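PDB 6QLG: flavin prenyltransferase PAD1, mitochondrial from Aspergillus niger, which probably joins a dimethylallyl group to the flavin N5 and C6 atoms of FMN, making the prenylated cofactor used by the ferulic acid decarboxylase FDC1. Local coordinates for residues E69-M74 against G113-D118; A132-F137 against L170-E175; T81-Y84 against H89-N92; D118-V123 against S143-V148. One frame throughout, in Å; residues are numbered along the deposited sequence.

Interaction 1: E69-M74 against G113-D118; sequences ETHLVM and GSFRAD. With DMA (dimethylallyl diphosphate), chain P.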
loop_
_atom_site.group_PDB
_atom_site.type_symbol
_atom_site.label_atom_id
_atom_site.label_comp_id
_atom_site.label_asym_id
_atom_site.label_seq_id
_atom_site.Cartn_x
_atom_site.Cartn_y
_atom_site.Cartn_z
ATOM N N GLU B 69 -2.932 22.266 35.963
ATOM C CA GLU B 69 -1.957 21.494 36.727
ATOM C C GLU B 69 -0.987 20.834 35.753
ATOM O O GLU B 69 -1.377 19.956 34.977
ATOM C CB GLU B 69 -2.658 20.458 37.599
ATOM C CG GLU B 69 -1.708 19.557 38.374
ATOM C CD GLU B 69 -2.432 18.455 39.121
ATOM O OE1 GLU B 69 -3.407 18.761 39.838
ATOM O OE2 GLU B 69 -2.029 17.281 38.988
ATOM N N THR B 70 0.276 21.253 35.786
ATOM C CA THR B 70 1.271 20.796 34.826
ATOM C C THR B 70 2.165 19.724 35.437
ATOM O O THR B 70 2.572 19.821 36.599
ATOM C CB THR B 70 2.131 21.961 34.330
ATOM O OG1 THR B 70 2.719 22.634 35.450
ATOM C CG2 THR B 70 1.286 22.946 33.534
ATOM N N HIS B 71 2.470 18.704 34.637
ATOM C CA HIS B 71 3.383 17.631 35.013
ATOM C C HIS B 71 4.544 17.649 34.028
ATOM O O HIS B 71 4.369 17.314 32.851
ATOM C CB HIS B 71 2.670 16.280 35.014
ATOM C CG HIS B 71 1.668 16.130 36.116
ATOM N ND1 HIS B 71 1.868 15.297 37.196
ATOM C CD2 HIS B 71 0.462 16.713 36.309
ATOM C CE1 HIS B 71 0.825 15.369 38.005
ATOM N NE2 HIS B 71 -0.042 16.222 37.489
ATOM N N LEU B 72 5.722 18.041 34.502
ATOM C CA LEU B 72 6.874 18.275 33.642
ATOM C C LEU B 72 7.790 17.060 33.627
ATOM O O LEU B 72 8.084 16.481 34.678
ATOM C CB LEU B 72 7.653 19.507 34.103
ATOM C CG LEU B 72 9.024 19.728 33.455
ATOM C CD1 LEU B 72 8.872 20.158 32.004
ATOM C CD2 LEU B 72 9.837 20.749 34.238
ATOM N N VAL B 73 8.230 16.675 32.430
ATOM C CA VAL B 73 9.309 15.713 32.242
ATOM C C VAL B 73 10.308 16.332 31.274
ATOM O O VAL B 73 9.917 16.862 30.228
ATOM C CB VAL B 73 8.806 14.360 31.705
ATOM C CG1 VAL B 73 9.940 13.346 31.690
ATOM C CG2 VAL B 73 7.641 13.846 32.537
ATOM N N MET B 74 11.589 16.279 31.627
ATOM C CA MET B 74 12.658 16.817 30.797
ATOM C C MET B 74 13.639 15.704 30.468
ATOM O O MET B 74 14.047 14.949 31.357
ATOM C CB MET B 74 13.396 17.962 31.502
ATOM C CG MET B 74 12.547 19.183 31.809
ATOM S SD MET B 74 13.530 20.495 32.578
ATOM C CE MET B 74 14.141 19.641 34.026
ATOM N N GLY B 113 -2.274 4.540 31.983
ATOM C CA GLY B 113 -3.529 5.011 31.425
ATOM C C GLY B 113 -4.605 5.236 32.462
ATOM O O GLY B 113 -5.538 6.008 32.219
ATOM N N SER B 114 -4.498 4.576 33.619
ATOM C CA SER B 114 -5.431 4.815 34.712
ATOM C C SER B 114 -5.277 6.208 35.308
ATOM O O SER B 114 -6.180 6.668 36.016
ATOM C CB SER B 114 -5.241 3.758 35.801
ATOM O OG SER B 114 -3.934 3.819 36.348
ATOM N N PHE B 115 -4.164 6.884 35.040
ATOM C CA PHE B 115 -3.938 8.228 35.553
ATOM C C PHE B 115 -4.740 9.239 34.745
ATOM O O PHE B 115 -4.635 9.291 33.515
ATOM C CB PHE B 115 -2.448 8.565 35.505
ATOM C CG PHE B 115 -2.113 9.936 36.025
ATOM C CD1 PHE B 115 -1.956 10.158 37.384
ATOM C CD2 PHE B 115 -1.940 10.998 35.153
ATOM C CE1 PHE B 115 -1.642 11.418 37.863
ATOM C CE2 PHE B 115 -1.628 12.260 35.626
ATOM C CZ PHE B 115 -1.478 12.470 36.982
ATOM N N ARG B 116 -5.537 10.047 35.439
ATOM C CA ARG B 116 -6.391 11.016 34.767
ATOM C C ARG B 116 -5.562 12.184 34.246
ATOM O O ARG B 116 -4.746 12.756 34.976
ATOM C CB ARG B 116 -7.480 11.507 35.725
ATOM C CG ARG B 116 -7.830 12.984 35.609
ATOM C CD ARG B 116 -8.883 13.379 36.639
ATOM N NE ARG B 116 -8.288 13.827 37.896
ATOM C CZ ARG B 116 -7.780 15.040 38.096
ATOM N NH1 ARG B 116 -7.796 15.938 37.121
ATOM N NH2 ARG B 116 -7.258 15.356 39.273
ATOM N N ALA B 117 -5.765 12.526 32.974
ATOM C CA ALA B 117 -5.063 13.632 32.337
ATOM C C ALA B 117 -5.808 14.014 31.068
ATOM O O ALA B 117 -6.461 13.175 30.442
ATOM C CB ALA B 117 -3.607 13.273 32.015
ATOM N N ASP B 118 -5.700 15.289 30.692
ATOM C CA ASP B 118 -6.411 15.807 29.531
ATOM C C ASP B 118 -5.561 15.872 28.271
ATOM O O ASP B 118 -6.115 16.061 27.184
ATOM C CB ASP B 118 -6.973 17.200 29.825
ATOM C CG ASP B 118 -7.972 17.190 30.957
ATOM O OD1 ASP B 118 -7.920 18.100 31.806
ATOM O OD2 ASP B 118 -8.808 16.264 30.998
HETATM C C1 DMA P . 0.438 0.617 33.755
HETATM O O1 DMA P . -0.459 1.380 33.003
HETATM C C2 DMA P . 1.658 1.466 34.095
HETATM C C3 DMA P . 2.134 1.473 35.321
HETATM C C4 DMA P . 3.353 2.327 35.653
HETATM C C5 DMA P . 1.469 0.632 36.406
HETATM P PA DMA P . -1.456 0.584 31.961
HETATM O O1A DMA P . -0.623 -0.134 30.925
HETATM O O2A DMA P . -2.374 1.572 31.281
HETATM O O3A DMA P . -2.338 -0.521 32.811
HETATM P PB DMA P . -3.966 -0.714 32.646
HETATM O O1B DMA P . -4.303 -0.822 31.179
HETATM O O2B DMA P . -4.669 0.481 33.245
HETATM O O3B DMA P . -4.407 -1.978 33.345
#
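His71, on the strand 69-74, and Phe115, in the irregular loop 113-118 that leads into strand 119-125, bridge two backbones that do not pair with each other. The two rings approach from opposite directions and form a T-shaped (edge-to-face) pair, the edge of Phe115 turned toward the face of His71, with centroids 5.5 Å apart and planes at 77°. The closest atoms are Phe115 CZ and His71 CE1, 3.8 Å apart. With CG of Phe115 anti to the backbone N (chi1 -180°), the phenyl ring extends from the loop toward the strand. The strand belongs to the parallel sheet of a Rossmann-like flavoprotein fold, and the contact ties the loop to it. Rotation of the imidazole is fixed by hydrogen bonds at both nitrogens: NE2 of His71 donates in the ring plane to the anti lone pair of Glu69 OE2, at 2.7 Å, while ND1 is bonded to His101. Arg42 forms a salt bridge with the same Glu69 oxygen. At the other end of the loop, Gly113 N donates to O2A of dimethylallyl diphosphate over 3.1 Å, whereas the side chain of Phe115 is about 12 Å from a bound FMN.

Interaction 2: A132-F137 against L170-E175; sequences AIHSGF and LRNMLE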
loop_
_atom_site.group_PDB
_atom_site.type_symbol
_atom_site.label_atom_id
_atom_site.label_comp_id
_atom_site.label_asym_id
_atom_site.label_seq_id
_atom_site.Cartn_x
_atom_site.Cartn_y
_atom_site.Cartn_z
ATOM N N ALA B 132 10.667 7.701 18.482
ATOM C CA ALA B 132 10.311 6.801 19.575
ATOM C C ALA B 132 8.801 6.636 19.676
ATOM O O ALA B 132 8.300 5.519 19.856
ATOM C CB ALA B 132 10.886 7.322 20.895
ATOM N N ILE B 133 8.059 7.736 19.546
ATOM C CA ILE B 133 6.604 7.669 19.641
ATOM C C ILE B 133 6.019 6.964 18.423
ATOM O O ILE B 133 5.116 6.128 18.548
ATOM C CB ILE B 133 6.023 9.084 19.820
ATOM C CG1 ILE B 133 6.533 9.701 21.124
ATOM C CG2 ILE B 133 4.503 9.045 19.809
ATOM C CD1 ILE B 133 6.285 11.192 21.234
ATOM N N HIS B 134 6.523 7.284 17.229
ATOM C CA HIS B 134 6.031 6.636 16.017
ATOM C C HIS B 134 6.314 5.138 16.036
ATOM O O HIS B 134 5.437 4.324 15.724
ATOM C CB HIS B 134 6.658 7.281 14.781
ATOM C CG HIS B 134 6.460 6.489 13.525
ATOM N ND1 HIS B 134 7.336 5.505 13.118
ATOM C CD2 HIS B 134 5.481 6.530 12.590
ATOM C CE1 HIS B 134 6.905 4.974 11.988
ATOM N NE2 HIS B 134 5.782 5.579 11.645
ATOM N N SER B 135 7.543 4.753 16.391
ATOM C CA SER B 135 7.901 3.339 16.378
ATOM C C SER B 135 7.215 2.573 17.500
ATOM O O SER B 135 6.946 1.374 17.356
ATOM C CB SER B 135 9.417 3.175 16.490
ATOM O OG SER B 135 9.883 3.642 17.746
ATOM N N GLY B 136 6.920 3.241 18.612
ATOM C CA GLY B 136 6.423 2.584 19.799
ATOM C C GLY B 136 7.489 2.203 20.804
ATOM O O GLY B 136 7.155 1.643 21.855
ATOM N N PHE B 137 8.762 2.462 20.503
ATOM C CA PHE B 137 9.870 2.154 21.407
ATOM C C PHE B 137 9.822 3.150 22.563
ATOM O O PHE B 137 10.508 4.174 22.581
ATOM C CB PHE B 137 11.198 2.210 20.656
ATOM C CG PHE B 137 12.376 1.746 21.466
ATOM C CD1 PHE B 137 12.499 0.416 21.837
ATOM C CD2 PHE B 137 13.363 2.638 21.850
ATOM C CE1 PHE B 137 13.583 -0.015 22.580
ATOM C CE2 PHE B 137 14.451 2.215 22.594
ATOM C CZ PHE B 137 14.561 0.887 22.959
ATOM N N LEU B 170 9.259 12.749 7.638
ATOM C CA LEU B 170 7.910 12.983 7.134
ATOM C C LEU B 170 7.041 11.742 7.269
ATOM O O LEU B 170 5.848 11.847 7.576
ATOM C CB LEU B 170 7.973 13.451 5.679
ATOM C CG LEU B 170 8.346 14.932 5.562
ATOM C CD1 LEU B 170 8.649 15.318 4.129
ATOM C CD2 LEU B 170 7.227 15.797 6.132
ATOM N N ARG B 171 7.618 10.558 7.049
ATOM C CA ARG B 171 6.866 9.327 7.274
ATOM C C ARG B 171 6.462 9.196 8.736
ATOM O O ARG B 171 5.319 8.841 9.045
ATOM C CB ARG B 171 7.687 8.113 6.832
ATOM C CG ARG B 171 7.058 6.777 7.209
ATOM C CD ARG B 171 8.106 5.696 7.422
ATOM N NE ARG B 171 8.811 5.846 8.691
ATOM C CZ ARG B 171 10.082 5.503 8.885
ATOM N NH1 ARG B 171 10.791 4.988 7.890
ATOM N NH2 ARG B 171 10.643 5.674 10.075
ATOM N N ASN B 172 7.389 9.484 9.655
ATOM C CA ASN B 172 7.062 9.431 11.074
ATOM C C ASN B 172 5.966 10.430 11.423
ATOM O O ASN B 172 5.052 10.114 12.193
ATOM C CB ASN B 172 8.314 9.687 11.911
ATOM C CG ASN B 172 9.294 8.532 11.861
ATOM O OD1 ASN B 172 9.000 7.481 11.290
ATOM N ND2 ASN B 172 10.467 8.720 12.458
ATOM N N MET B 173 6.031 11.635 10.851
ATOM C CA MET B 173 5.012 12.645 11.128
ATOM C C MET B 173 3.650 12.221 10.592
ATOM O O MET B 173 2.640 12.316 11.297
ATOM C CB MET B 173 5.421 13.986 10.522
ATOM C CG MET B 173 6.541 14.700 11.257
ATOM S SD MET B 173 7.071 16.166 10.356
ATOM C CE MET B 173 8.473 16.680 11.351
ATOM N N LEU B 174 3.605 11.764 9.338
ATOM C CA LEU B 174 2.333 11.371 8.739
ATOM C C LEU B 174 1.703 10.214 9.503
ATOM O O LEU B 174 0.511 10.247 9.833
ATOM C CB LEU B 174 2.532 10.995 7.268
ATOM C CG LEU B 174 1.301 10.409 6.566
ATOM C CD1 LEU B 174 0.179 11.441 6.484
ATOM C CD2 LEU B 174 1.653 9.886 5.180
ATOM N N GLU B 175 2.495 9.184 9.808
ATOM C CA GLU B 175 1.938 7.975 10.401
ATOM C C GLU B 175 1.598 8.155 11.877
ATOM O O GLU B 175 0.631 7.554 12.357
ATOM C CB GLU B 175 2.902 6.803 10.191
ATOM C CG GLU B 175 2.949 6.347 8.726
ATOM C CD GLU B 175 3.882 5.173 8.473
ATOM O OE1 GLU B 175 4.510 4.674 9.431
ATOM O OE2 GLU B 175 3.991 4.752 7.302
#
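His134, near the end of helix 127-135, reaches across to helix 167-178 and carries most of this buried contact. Its CG stands anti to the backbone N (chi1 167°), which sends the imidazole toward the neighbouring helix. CB lies 4.1 Å from Asn172 CB. Beyond CG the amide comes over one face of the ring, with Asn172 OD1 above the ND1-CE1 side of the rim. ND1 approaches that oxygen most closely, at 3.2 Å, but the angle is too poor for a hydrogen bond. CA of Asn172 adds a CH-pi contact, 4.0 Å from the ring centroid. CD2 meets CB of Glu175 at 3.5 Å, near the ring plane. CE1, on the other side of NE2, is 3.9 Å from Arg171 NE, which lies oblique to the ring. At the tip, NE2 donates to Glu175 OE1 over 2.7 Å in a nearly straight bond (166°). The carboxylate oxygen lies in the imidazole plane, while the donor meets it on its anti side, 26° out of the carboxylate plane. The Asn172 oxygen is held in turn by Arg171 NH2, at 2.7 Å, so the arginine positions the amide that covers the histidine. Arg171 NH2 and Asn172 ND2 also bond to the backbone oxygens of His134 and Ser135 of a neighbouring subunit, joining the contact to the oligomer. A His-carboxylate hydrogen bond here links two helices on the same side of the parallel sheet in a Rossmann-like flavoprotein fold.

Interaction 3: T81-Y84 against H89-N92; sequences TIKY and HPSN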
loop_
_atom_site.group_PDB
_atom_site.type_symbol
_atom_site.label_atom_id
_atom_site.label_comp_id
_atom_site.label_asym_id
_atom_site.label_seq_id
_atom_site.Cartn_x
_atom_site.Cartn_y
_atom_site.Cartn_z
ATOM N N THR B 81 20.053 21.704 26.521
ATOM C CA THR B 81 19.605 22.776 25.638
ATOM C C THR B 81 19.107 23.975 26.435
ATOM O O THR B 81 19.373 25.126 26.067
ATOM C CB THR B 81 18.516 22.250 24.699
ATOM O OG1 THR B 81 19.087 21.295 23.795
ATOM C CG2 THR B 81 17.903 23.381 23.895
ATOM N N ILE B 82 18.390 23.725 27.535
ATOM C CA ILE B 82 17.948 24.809 28.411
ATOM C C ILE B 82 19.142 25.632 28.881
ATOM O O ILE B 82 19.144 26.866 28.804
ATOM C CB ILE B 82 17.158 24.245 29.606
ATOM C CG1 ILE B 82 15.791 23.724 29.159
ATOM C CG2 ILE B 82 17.016 25.296 30.703
ATOM C CD1 ILE B 82 15.093 22.891 30.212
ATOM N N LYS B 83 20.180 24.950 29.372
ATOM C CA LYS B 83 21.364 25.642 29.876
ATOM C C LYS B 83 22.037 26.468 28.789
ATOM O O LYS B 83 22.493 27.587 29.043
ATOM C CB LYS B 83 22.357 24.631 30.447
ATOM C CG LYS B 83 21.998 24.072 31.808
ATOM C CD LYS B 83 23.007 23.007 32.212
ATOM C CE LYS B 83 22.532 22.212 33.413
ATOM N NZ LYS B 83 23.265 20.921 33.531
ATOM N N TYR B 84 22.111 25.931 27.570
ATOM C CA TYR B 84 22.888 26.579 26.519
ATOM C C TYR B 84 22.125 27.721 25.858
ATOM O O TYR B 84 22.721 28.744 25.507
ATOM C CB TYR B 84 23.302 25.552 25.467
ATOM C CG TYR B 84 24.214 26.116 24.402
ATOM C CD1 TYR B 84 25.561 26.336 24.660
ATOM C CD2 TYR B 84 23.728 26.434 23.141
ATOM C CE1 TYR B 84 26.400 26.848 23.691
ATOM C CE2 TYR B 84 24.559 26.951 22.165
ATOM C CZ TYR B 84 25.894 27.156 22.446
ATOM O OH TYR B 84 26.728 27.667 21.480
ATOM N N HIS B 89 18.177 27.792 34.404
ATOM C CA HIS B 89 18.719 26.511 34.811
ATOM C C HIS B 89 17.581 25.507 34.941
ATOM O O HIS B 89 16.448 25.893 35.247
ATOM C CB HIS B 89 19.462 26.636 36.147
ATOM C CG HIS B 89 20.245 25.415 36.522
ATOM N ND1 HIS B 89 19.709 24.386 37.268
ATOM C CD2 HIS B 89 21.521 25.054 36.246
ATOM C CE1 HIS B 89 20.622 23.448 37.441
ATOM N NE2 HIS B 89 21.731 23.828 36.831
ATOM N N PRO B 90 17.821 24.219 34.681
ATOM C CA PRO B 90 16.732 23.235 34.806
ATOM C C PRO B 90 15.976 23.305 36.125
ATOM O O PRO B 90 14.764 23.053 36.143
ATOM C CB PRO B 90 17.461 21.898 34.634
ATOM C CG PRO B 90 18.585 22.225 33.709
ATOM C CD PRO B 90 19.019 23.636 34.048
ATOM N N SER B 91 16.645 23.652 37.229
ATOM C CA SER B 91 15.927 23.821 38.489
ATOM C C SER B 91 14.942 24.981 38.419
ATOM O O SER B 91 13.868 24.918 39.028
ATOM C CB SER B 91 16.914 24.028 39.641
ATOM O OG SER B 91 17.772 25.124 39.387
ATOM N N ASN B 92 15.284 26.043 37.683
ATOM C CA ASN B 92 14.340 27.139 37.485
ATOM C C ASN B 92 13.125 26.680 36.691
ATOM O O ASN B 92 11.994 27.091 36.976
ATOM C CB ASN B 92 15.021 28.306 36.767
ATOM C CG ASN B 92 16.197 28.862 37.537
ATOM O OD1 ASN B 92 17.269 29.087 36.975
ATOM N ND2 ASN B 92 16.001 29.095 38.830
#
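Apolar contacts join Lys83 and Ile82, on helix 76-85, to Pro90, the first residue of helix 90-95. The aliphatic part of the lysine runs across the proline at about a right angle, CG and CE of Lys83 each lying 3.8 Å from Pro90 CD. Ile82 uses its CG2 branch, which is anti to the backbone N and reaches Pro90 CD at 4.2 Å. Pro90 also packs on Met74, so the corner between helices 76-85 and 90-95 lies against strand 69-74 of the parallel sheet. Around the rings, the imidazole of His89 lies beside the lysine chain, pointing the same way, with Lys83 CE 3.9 Å from His89 NE2; Pro90 CD covers one face of that imidazole, offset toward its rim. The hydrogen bonds belong to the start of the second helix. His89 is its N-cap, with ND1 accepting from Ser91 N over 3.2 Å in a nearly straight bond (171°). In return, Asn92 OD1 accepts from His89 N at 3.0 Å, a capping box. Ser91 OG is hydrogen-bonded to His89 ND1 as well, at 3.0 Å; both groups of Ser91 thus meet that ring nitrogen, which would restrain the turning of the imidazole.

Interaction 4: D118-V123 against S143-V148; sequences DGMIVV and SRTADV. With FMN (flavin mononucleotide), chain T.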
loop_
_atom_site.group_PDB
_atom_site.type_symbol
_atom_site.label_atom_id
_atom_site.label_comp_id
_atom_site.label_asym_id
_atom_site.label_seq_id
_atom_site.Cartn_x
_atom_site.Cartn_y
_atom_site.Cartn_z
ATOM N N ASP B 118 -5.700 15.289 30.692
ATOM C CA ASP B 118 -6.411 15.807 29.531
ATOM C C ASP B 118 -5.561 15.872 28.271
ATOM O O ASP B 118 -6.115 16.061 27.184
ATOM C CB ASP B 118 -6.973 17.200 29.825
ATOM C CG ASP B 118 -7.972 17.190 30.957
ATOM O OD1 ASP B 118 -7.920 18.100 31.806
ATOM O OD2 ASP B 118 -8.808 16.264 30.998
ATOM N N GLY B 119 -4.251 15.728 28.380
ATOM C CA GLY B 119 -3.419 15.747 27.196
ATOM C C GLY B 119 -1.957 15.916 27.541
ATOM O O GLY B 119 -1.565 16.009 28.706
ATOM N N MET B 120 -1.156 15.964 26.482
ATOM C CA MET B 120 0.290 16.021 26.594
ATOM C C MET B 120 0.831 16.820 25.423
ATOM O O MET B 120 0.343 16.684 24.296
ATOM C CB MET B 120 0.892 14.611 26.612
ATOM C CG MET B 120 2.408 14.554 26.513
ATOM S SD MET B 120 3.001 12.857 26.665
ATOM C CE MET B 120 4.751 13.127 26.942
ATOM N N ILE B 121 1.827 17.660 25.689
ATOM C CA ILE B 121 2.518 18.398 24.642
ATOM C C ILE B 121 4.015 18.186 24.810
ATOM O O ILE B 121 4.558 18.367 25.907
ATOM C CB ILE B 121 2.160 19.900 24.653
ATOM C CG1 ILE B 121 2.945 20.643 23.569
ATOM C CG2 ILE B 121 2.379 20.515 26.035
ATOM C CD1 ILE B 121 2.429 22.042 23.277
ATOM N N VAL B 122 4.674 17.770 23.733
ATOM C CA VAL B 122 6.123 17.626 23.692
ATOM C C VAL B 122 6.669 18.861 22.989
ATOM O O VAL B 122 6.481 19.033 21.780
ATOM C CB VAL B 122 6.549 16.334 22.980
ATOM C CG1 VAL B 122 8.052 16.134 23.097
ATOM C CG2 VAL B 122 5.804 15.135 23.561
ATOM N N VAL B 123 7.332 19.731 23.743
ATOM C CA VAL B 123 7.722 21.042 23.229
ATOM C C VAL B 123 9.056 21.470 23.834
ATOM O O VAL B 123 9.155 21.652 25.057
ATOM C CB VAL B 123 6.622 22.084 23.498
ATOM C CG1 VAL B 123 6.129 22.002 24.947
ATOM C CG2 VAL B 123 7.122 23.485 23.176
ATOM N N SER B 143 8.338 9.127 26.113
ATOM C CA SER B 143 7.765 8.328 25.034
ATOM C C SER B 143 6.684 7.386 25.551
ATOM O O SER B 143 5.679 7.155 24.869
ATOM C CB SER B 143 8.868 7.556 24.306
ATOM O OG SER B 143 9.728 6.895 25.216
ATOM N N ARG B 144 6.859 6.845 26.761
ATOM C CA ARG B 144 5.833 5.973 27.329
ATOM C C ARG B 144 4.545 6.737 27.605
ATOM O O ARG B 144 3.451 6.252 27.294
ATOM C CB ARG B 144 6.344 5.309 28.606
ATOM C CG ARG B 144 5.301 4.469 29.344
ATOM C CD ARG B 144 4.734 3.355 28.467
ATOM N NE ARG B 144 3.730 2.560 29.171
ATOM C CZ ARG B 144 2.895 1.708 28.580
ATOM N NH1 ARG B 144 2.935 1.535 27.266
ATOM N NH2 ARG B 144 2.016 1.029 29.304
ATOM N N THR B 145 4.652 7.933 28.187
ATOM C CA THR B 145 3.452 8.712 28.475
ATOM C C THR B 145 2.732 9.104 27.190
ATOM O O THR B 145 1.499 9.054 27.122
ATOM C CB THR B 145 3.809 9.948 29.302
ATOM O OG1 THR B 145 4.517 9.543 30.481
ATOM C CG2 THR B 145 2.548 10.689 29.719
ATOM N N ALA B 146 3.485 9.486 26.154
ATOM C CA ALA B 146 2.868 9.758 24.860
ATOM C C ALA B 146 2.208 8.507 24.292
ATOM O O ALA B 146 1.091 8.570 23.764
ATOM C CB ALA B 146 3.908 10.301 23.882
ATOM N N ASP B 147 2.892 7.363 24.388
ATOM C CA ASP B 147 2.303 6.095 23.966
ATOM C C ASP B 147 0.990 5.834 24.694
ATOM O O ASP B 147 0.026 5.334 24.103
ATOM C CB ASP B 147 3.299 4.960 24.215
ATOM C CG ASP B 147 2.900 3.661 23.538
ATOM O OD1 ASP B 147 2.948 3.596 22.290
ATOM O OD2 ASP B 147 2.551 2.700 24.256
ATOM N N VAL B 148 0.931 6.188 25.980
ATOM C CA VAL B 148 -0.287 6.003 26.760
ATOM C C VAL B 148 -1.367 6.989 26.325
ATOM O O VAL B 148 -2.544 6.625 26.210
ATOM C CB VAL B 148 0.030 6.126 28.261
ATOM C CG1 VAL B 148 -1.248 6.236 29.069
ATOM C CG2 VAL B 148 0.855 4.934 28.721
HETATM N N1 FMN T . 4.195 -1.403 29.629
HETATM C C2 FMN T . 3.376 -2.116 28.779
HETATM O O2 FMN T . 3.505 -1.984 27.564
HETATM N N3 FMN T . 2.420 -2.971 29.294
HETATM C C4 FMN T . 2.281 -3.116 30.664
HETATM O O4 FMN T . 1.431 -3.878 31.138
HETATM C C4A FMN T . 3.108 -2.397 31.520
HETATM N N5 FMN T . 2.965 -2.549 32.881
HETATM C C5A FMN T . 3.782 -1.840 33.738
HETATM C C6 FMN T . 3.642 -1.990 35.117
HETATM C C7 FMN T . 4.468 -1.273 35.972
HETATM C C7M FMN T . 4.326 -1.427 37.454
HETATM C C8 FMN T . 5.432 -0.410 35.458
HETATM C C8M FMN T . 6.318 0.357 36.399
HETATM C C9 FMN T . 5.570 -0.262 34.082
HETATM C C9A FMN T . 4.748 -0.975 33.220
HETATM N N10 FMN T . 4.889 -0.830 31.849
HETATM C C10 FMN T . 4.066 -1.538 30.998
HETATM C "C1'" FMN T . 5.914 0.103 31.268
HETATM C "C2'" FMN T . 7.188 -0.621 30.857
HETATM O "O2'" FMN T . 7.805 -1.157 32.004
HETATM C "C3'" FMN T . 8.140 0.367 30.194
HETATM O "O3'" FMN T . 7.697 0.682 28.891
HETATM C "C4'" FMN T . 9.550 -0.201 30.101
HETATM O "O4'" FMN T . 10.366 0.705 29.395
HETATM C "C5'" FMN T . 9.593 -1.530 29.350
HETATM O "O5'" FMN T . 10.939 -1.956 29.306
HETATM P P FMN T . 11.357 -3.477 28.971
HETATM O O1P FMN T . 12.795 -3.502 28.499
HETATM O O2P FMN T . 11.201 -4.304 30.225
HETATM O O3P FMN T . 10.471 -4.020 27.870
#
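Met120, on the strand 119-125, meets Thr145 and Ala146 on helix 141-151 in a strand-helix layer of the Rossmann-like flavoprotein fold. The tightly packed part is centred on one sulfur. The methionine chain is extended, with CG anti to the backbone N (chi1 171°), and its thioether reaches across to the helix backbone: SD lies 3.4 Å from Ala146 N. The same sulfur touches Ala146 CB at 3.9 Å and, on the other residue, Thr145 CG2 at 3.8 Å. Thr145 turns that methyl toward the methionine, whereas its OG1 bonds back to the carbonyl of Leu141 within its own helix. Val44 and Ala46 of the strand 42-47 and Leu156 of the strand 155-160 also pack on Met120. By contrast, no residue of 118-123 touches Arg144 or Asp147, whose side of the helix faces the ligands and another subunit. There Arg144 bends at chi2 (58°) and lays one face of its guanidinium group toward the flavin, while CG2 of Val148 covers the opposite face. NH1 of Arg144 makes a salt bridge to Asp147 OD2 at 3.3 Å, and NH2 makes another to Glu162 of a neighbouring subunit, which would help hold the group flat against the cofactor. That subunit also supplies Ser126, Met127 and Lys128 as hydrogen-bonding partners of the same FMN, whose N1 lies 3.3 Å from Arg144 NH2.

How the interactions relate
From the N terminus, the strand 69-74 opens the loop that interaction 1 closes at 113-118, tying loop to strand. Nested inside it, interaction 3 closes the short turn between helices 76-85 and 90-95; SD of Met74 packs on CD1 of Ile82 there. Interaction 4 follows in series, sharing Asp118 with interaction 1, and closes the stretch from strand 119-125 to helix 141-151, joining sheet to helix; Gly113 and Val148 also touch. Interaction 2 crosses it, since 132-137 lies between 118-123 and 143-148 while 170-175 comes after both, and joins helix 127-135 to helix 167-178. Ile133 packs on Ala146 where they meet. Interactions 2 and 4 both touch the same neighbouring subunit.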